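Local coordinates for protein MlnE (Bacillus amyloliquefaciens subsp. plantarum, PDB 5D2E) that binds NADP(+) through its N-terminal B-type ketoreductase, part of the macrolactin assembly line, and probably reduces beta-keto groups of the growing polyketide chain, at residues 288-296 against 477-485. Numbering follows the deposited sequence.
Sequences LFAEYLAKQ and AQAGLAAFQ
Leu481 inserts its CD2 methyl between the rings of Phe289 and Tyr292, which lie one helical turn apart on the facing helix. It makes a CH-pi contact with each: Leu481 CD2 stands 3.9 Å from the centroid of the Phe289 ring, almost straight above it, and 4.0 Å from that of the Tyr292 ring. From the second branch, Leu481 CD1 comes within 3.8 Å of Tyr292 CD1. A turn earlier, Leu288 CD2 packs against Ala477 CB.

The two phenylalanines, Phe289 and Phe484, form a T-shaped pair with ring planes at 74°. Phe289 directs its edge at one face of Phe484, Phe289 CE2 coming within 3.4 Å of Phe484 CG, toward the rim of that face.

The polar end of the interface gathers on one oxygen. With CG anti to the backbone N (chi1 -178°), Tyr292 reaches across the gap and its OH donates a very short hydrogen bond, 2.5 Å, to Gln485 OE1, which lies in the plane of the tyrosine ring. Gln296 NE2 adds a weak, bent bond to the same Gln485 OE1 at 3.2 Å. The other ends of both amides are held by the backbone of residues 268-270, a loop before strand 275-279, Gln485 NE2 by Phe268 O and Gln296 OE1 by Val270 N, which helps fix how each amide is turned.

The axes of 288-296 and 477-485 approach to 11.4 Å at a crossing angle of -63°, a spacing bridged mainly by side chains. Helix 284-296 begins within what is probably the glycine-rich GxGxxG motif of this Rossmann-type ketoreductase, and Leu288 touches Trp452, an NADP(+)-binding residue. Beneath the aromatic cluster lie strands 356-359 and 443-453: Phe289 and Phe484 both rest on Leu358, while Phe484 also meets Ile447. On helix 477-488, Ala483 packs against strand 35-46, joining the pair to the N-terminal part of the chain.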
ATOM      1  N   LEU A 288       5.856  19.317 -10.704  1.00 27.17           N
ATOM      2  CA  LEU A 288       4.597  19.917 -11.027  1.00 31.05           C
ATOM      3  C   LEU A 288       4.012  20.508  -9.733  1.00 32.03           C
ATOM      4  O   LEU A 288       3.583  21.637  -9.721  1.00 29.94           O
ATOM      5  CB  LEU A 288       3.648  18.874 -11.567  1.00 32.15           C
ATOM      6  CG  LEU A 288       2.250  19.342 -11.935  1.00 38.53           C
ATOM      7  CD1 LEU A 288       2.409  20.064 -13.262  1.00 46.38           C
ATOM      8  CD2 LEU A 288       1.190  18.270 -12.097  1.00 42.84           C
ATOM      9  N   PHE A 289       4.058  19.761  -8.642  1.00 28.84           N
ATOM     10  CA  PHE A 289       3.712  20.324  -7.323  1.00 29.52           C
ATOM     11  C   PHE A 289       4.666  21.417  -6.804  1.00 28.32           C
ATOM     12  O   PHE A 289       4.221  22.393  -6.153  1.00 29.59           O
ATOM     13  CB  PHE A 289       3.483  19.204  -6.268  1.00 30.22           C
ATOM     14  CG  PHE A 289       2.157  18.543  -6.454  1.00 30.33           C
ATOM     15  CD1 PHE A 289       1.978  17.544  -7.392  1.00 28.52           C
ATOM     16  CD2 PHE A 289       1.055  18.990  -5.750  1.00 32.59           C
ATOM     17  CE1 PHE A 289       0.723  16.962  -7.608  1.00 29.98           C
ATOM     18  CE2 PHE A 289      -0.171  18.396  -5.946  1.00 34.91           C
ATOM     19  CZ  PHE A 289      -0.350  17.406  -6.888  1.00 31.95           C
ATOM     20  N   ALA A 290       5.946  21.328  -7.086  1.00 27.15           N
ATOM     21  CA  ALA A 290       6.833  22.408  -6.602  1.00 31.60           C
ATOM     22  C   ALA A 290       6.429  23.758  -7.253  1.00 31.14           C
ATOM     23  O   ALA A 290       6.333  24.769  -6.565  1.00 32.10           O
ATOM     24  CB  ALA A 290       8.300  22.115  -6.858  1.00 34.28           C
ATOM     25  N   GLU A 291       6.135  23.753  -8.538  1.00 32.35           N
ATOM     26  CA  GLU A 291       5.727  24.996  -9.201  1.00 35.09           C
ATOM     27  C   GLU A 291       4.390  25.475  -8.622  1.00 38.25           C
ATOM     28  O   GLU A 291       4.188  26.662  -8.398  1.00 33.48           O
ATOM     29  CB  GLU A 291       5.481  24.830 -10.694  1.00 38.10           C
ATOM     30  CG  GLU A 291       6.637  24.431 -11.562  1.00 46.69           C
ATOM     31  CD  GLU A 291       6.204  24.396 -13.030  1.00 55.14           C
ATOM     32  OE1 GLU A 291       5.211  23.684 -13.406  1.00 59.24           O
ATOM     33  OE2 GLU A 291       6.879  25.102 -13.786  1.00 50.31           O
ATOM     34  N   TYR A 292       3.459  24.543  -8.433  1.00 34.52           N
ATOM     35  CA  TYR A 292       2.168  24.850  -7.848  1.00 34.62           C
ATOM     36  C   TYR A 292       2.290  25.530  -6.499  1.00 34.32           C
ATOM     37  O   TYR A 292       1.630  26.589  -6.238  1.00 34.71           O
ATOM     38  CB  TYR A 292       1.353  23.575  -7.719  1.00 37.68           C
ATOM     39  CG  TYR A 292      -0.043  23.785  -7.148  1.00 38.27           C
ATOM     40  CD1 TYR A 292      -1.058  24.314  -7.938  1.00 38.84           C
ATOM     41  CD2 TYR A 292      -0.334  23.460  -5.839  1.00 40.37           C
ATOM     42  CE1 TYR A 292      -2.323  24.502  -7.451  1.00 42.55           C
ATOM     43  CE2 TYR A 292      -1.627  23.638  -5.345  1.00 42.96           C
ATOM     44  CZ  TYR A 292      -2.612  24.148  -6.163  1.00 42.03           C
ATOM     45  OH  TYR A 292      -3.904  24.365  -5.687  1.00 48.62           O
ATOM     46  N   LEU A 293       3.173  24.995  -5.668  1.00 33.73           N
ATOM     47  CA  LEU A 293       3.388  25.553  -4.307  1.00 33.27           C
ATOM     48  C   LEU A 293       4.126  26.919  -4.338  1.00 35.82           C
ATOM     49  O   LEU A 293       3.859  27.812  -3.536  1.00 35.99           O
ATOM     50  CB  LEU A 293       4.200  24.620  -3.466  1.00 33.85           C
ATOM     51  CG  LEU A 293       3.567  23.247  -3.094  1.00 38.52           C
ATOM     52  CD1 LEU A 293       4.364  22.603  -1.961  1.00 36.34           C
ATOM     53  CD2 LEU A 293       2.102  23.411  -2.722  1.00 38.37           C
ATOM     54  N   ALA A 294       5.086  27.042  -5.235  1.00 34.57           N
ATOM     55  CA  ALA A 294       5.792  28.317  -5.448  1.00 35.51           C
ATOM     56  C   ALA A 294       4.843  29.440  -5.883  1.00 37.06           C
ATOM     57  O   ALA A 294       5.045  30.579  -5.506  1.00 40.78           O
ATOM     58  CB  ALA A 294       6.884  28.128  -6.478  1.00 36.63           C
ATOM     59  N   LYS A 295       3.777  29.109  -6.612  1.00 35.08           N
ATOM     60  CA  LYS A 295       2.823  30.085  -6.996  1.00 37.97           C
ATOM     61  C   LYS A 295       1.857  30.506  -5.892  1.00 47.75           C
ATOM     62  O   LYS A 295       1.275  31.565  -5.973  1.00 44.92           O
ATOM     63  CB  LYS A 295       2.065  29.564  -8.161  1.00 38.80           C
ATOM     64  CG  LYS A 295       2.960  29.402  -9.354  1.00 40.86           C
ATOM     65  CD  LYS A 295       2.104  28.930 -10.505  1.00 41.68           C
ATOM     66  CE  LYS A 295       2.965  28.297 -11.554  1.00 45.68           C
ATOM     67  NZ  LYS A 295       2.035  27.764 -12.556  1.00 45.82           N
ATOM     68  N   GLN A 296       1.719  29.713  -4.845  1.00 44.16           N
ATOM     69  CA  GLN A 296       0.815  30.068  -3.751  1.00 43.77           C
ATOM     70  C   GLN A 296       1.411  31.087  -2.808  1.00 43.91           C
ATOM     71  O   GLN A 296       0.697  31.815  -2.166  1.00 45.73           O
ATOM     72  CB  GLN A 296       0.434  28.810  -2.935  1.00 39.22           C
ATOM     73  CG  GLN A 296      -0.596  27.939  -3.626  1.00 40.71           C
ATOM     74  CD  GLN A 296      -1.125  26.774  -2.736  1.00 40.98           C
ATOM     75  OE1 GLN A 296      -0.547  26.424  -1.707  1.00 37.92           O
ATOM     76  NE2 GLN A 296      -2.232  26.185  -3.152  1.00 45.95           N
ATOM     77  N   ALA A 477      -3.038  17.745 -15.683  1.00 43.76           N
ATOM     78  CA  ALA A 477      -2.310  18.508 -14.680  1.00 43.12           C
ATOM     79  C   ALA A 477      -3.203  19.364 -13.795  1.00 44.42           C
ATOM     80  O   ALA A 477      -3.085  19.348 -12.570  1.00 44.53           O
ATOM     81  CB  ALA A 477      -1.265  19.402 -15.347  1.00 47.01           C
ATOM     82  N   GLN A 478      -4.083  20.149 -14.402  1.00 41.55           N
ATOM     83  CA  GLN A 478      -4.959  21.014 -13.635  1.00 40.72           C
ATOM     84  C   GLN A 478      -5.989  20.274 -12.797  1.00 36.30           C
ATOM     85  O   GLN A 478      -6.295  20.670 -11.716  1.00 36.55           O
ATOM     86  CB  GLN A 478      -5.672  22.023 -14.559  1.00 45.77           C
ATOM     87  CG  GLN A 478      -4.698  23.121 -15.029  1.00 47.01           C
ATOM     88  CD  GLN A 478      -4.152  23.913 -13.850  1.00 44.00           C
ATOM     89  OE1 GLN A 478      -4.920  24.427 -13.031  1.00 55.29           O
ATOM     90  NE2 GLN A 478      -2.848  23.973 -13.729  1.00 46.52           N
ATOM     91  N   ALA A 479      -6.605  19.274 -13.381  1.00 37.12           N
ATOM     92  CA  ALA A 479      -7.551  18.464 -12.671  1.00 36.88           C
ATOM     93  C   ALA A 479      -6.898  17.809 -11.403  1.00 35.16           C
ATOM     94  O   ALA A 479      -7.561  17.707 -10.372  1.00 34.79           O
ATOM     95  CB  ALA A 479      -8.033  17.410 -13.607  1.00 32.72           C
ATOM     96  N   GLY A 480      -5.647  17.378 -11.542  1.00 33.70           N
ATOM     97  CA  GLY A 480      -4.904  16.673 -10.506  1.00 37.60           C
ATOM     98  C   GLY A 480      -4.510  17.650  -9.421  1.00 39.46           C
ATOM     99  O   GLY A 480      -4.670  17.381  -8.251  1.00 35.26           O
ATOM    100  N   LEU A 481      -4.035  18.832  -9.823  1.00 37.15           N
ATOM    101  CA  LEU A 481      -3.767  19.889  -8.849  1.00 37.77           C
ATOM    102  C   LEU A 481      -4.968  20.269  -8.078  1.00 36.35           C
ATOM    103  O   LEU A 481      -4.905  20.437  -6.850  1.00 40.00           O
ATOM    104  CB  LEU A 481      -3.185  21.145  -9.475  1.00 39.29           C
ATOM    105  CG  LEU A 481      -1.811  20.882  -9.986  1.00 40.78           C
ATOM    106  CD1 LEU A 481      -1.396  22.024 -10.913  1.00 41.85           C
ATOM    107  CD2 LEU A 481      -0.797  20.637  -8.876  1.00 43.28           C
ATOM    108  N   ALA A 482      -6.105  20.367  -8.750  1.00 37.84           N
ATOM    109  CA  ALA A 482      -7.299  20.728  -8.044  1.00 36.92           C
ATOM    110  C   ALA A 482      -7.816  19.578  -7.111  1.00 36.46           C
ATOM    111  O   ALA A 482      -8.480  19.849  -6.109  1.00 34.40           O
ATOM    112  CB  ALA A 482      -8.386  21.068  -9.013  1.00 36.95           C
ATOM    113  N   ALA A 483      -7.629  18.327  -7.536  1.00 36.86           N
ATOM    114  CA  ALA A 483      -8.022  17.180  -6.698  1.00 32.16           C
ATOM    115  C   ALA A 483      -7.184  17.215  -5.402  1.00 30.51           C
ATOM    116  O   ALA A 483      -7.704  16.975  -4.322  1.00 32.68           O
ATOM    117  CB  ALA A 483      -7.869  15.885  -7.454  1.00 33.71           C
ATOM    118  N   PHE A 484      -5.922  17.569  -5.516  1.00 29.71           N
ATOM    119  CA  PHE A 484      -5.056  17.726  -4.376  1.00 33.84           C
ATOM    120  C   PHE A 484      -5.568  18.816  -3.481  1.00 40.23           C
ATOM    121  O   PHE A 484      -5.734  18.629  -2.276  1.00 30.80           O
ATOM    122  CB  PHE A 484      -3.682  18.085  -4.836  1.00 32.79           C
ATOM    123  CG  PHE A 484      -2.783  18.555  -3.739  1.00 33.21           C
ATOM    124  CD1 PHE A 484      -2.162  17.652  -2.916  1.00 32.33           C
ATOM    125  CD2 PHE A 484      -2.574  19.927  -3.518  1.00 33.17           C
ATOM    126  CE1 PHE A 484      -1.355  18.060  -1.921  1.00 30.88           C
ATOM    127  CE2 PHE A 484      -1.750  20.332  -2.503  1.00 33.33           C
ATOM    128  CZ  PHE A 484      -1.155  19.389  -1.689  1.00 32.81           C
ATOM    129  N   GLN A 485      -5.844  19.966  -4.087  1.00 35.27           N
ATOM    130  CA  GLN A 485      -6.445  21.092  -3.372  1.00 40.01           C
ATOM    131  C   GLN A 485      -7.713  20.699  -2.648  1.00 35.72           C
ATOM    132  O   GLN A 485      -7.868  20.999  -1.457  1.00 35.37           O
ATOM    133  CB  GLN A 485      -6.695  22.242  -4.398  1.00 43.29           C
ATOM    134  CG  GLN A 485      -6.915  23.608  -3.839  1.00 46.85           C
ATOM    135  CD  GLN A 485      -5.770  24.120  -2.977  1.00 49.17           C
ATOM    136  OE1 GLN A 485      -4.578  24.086  -3.339  1.00 50.91           O
ATOM    137  NE2 GLN A 485      -6.143  24.654  -1.830  1.00 47.54           N
TER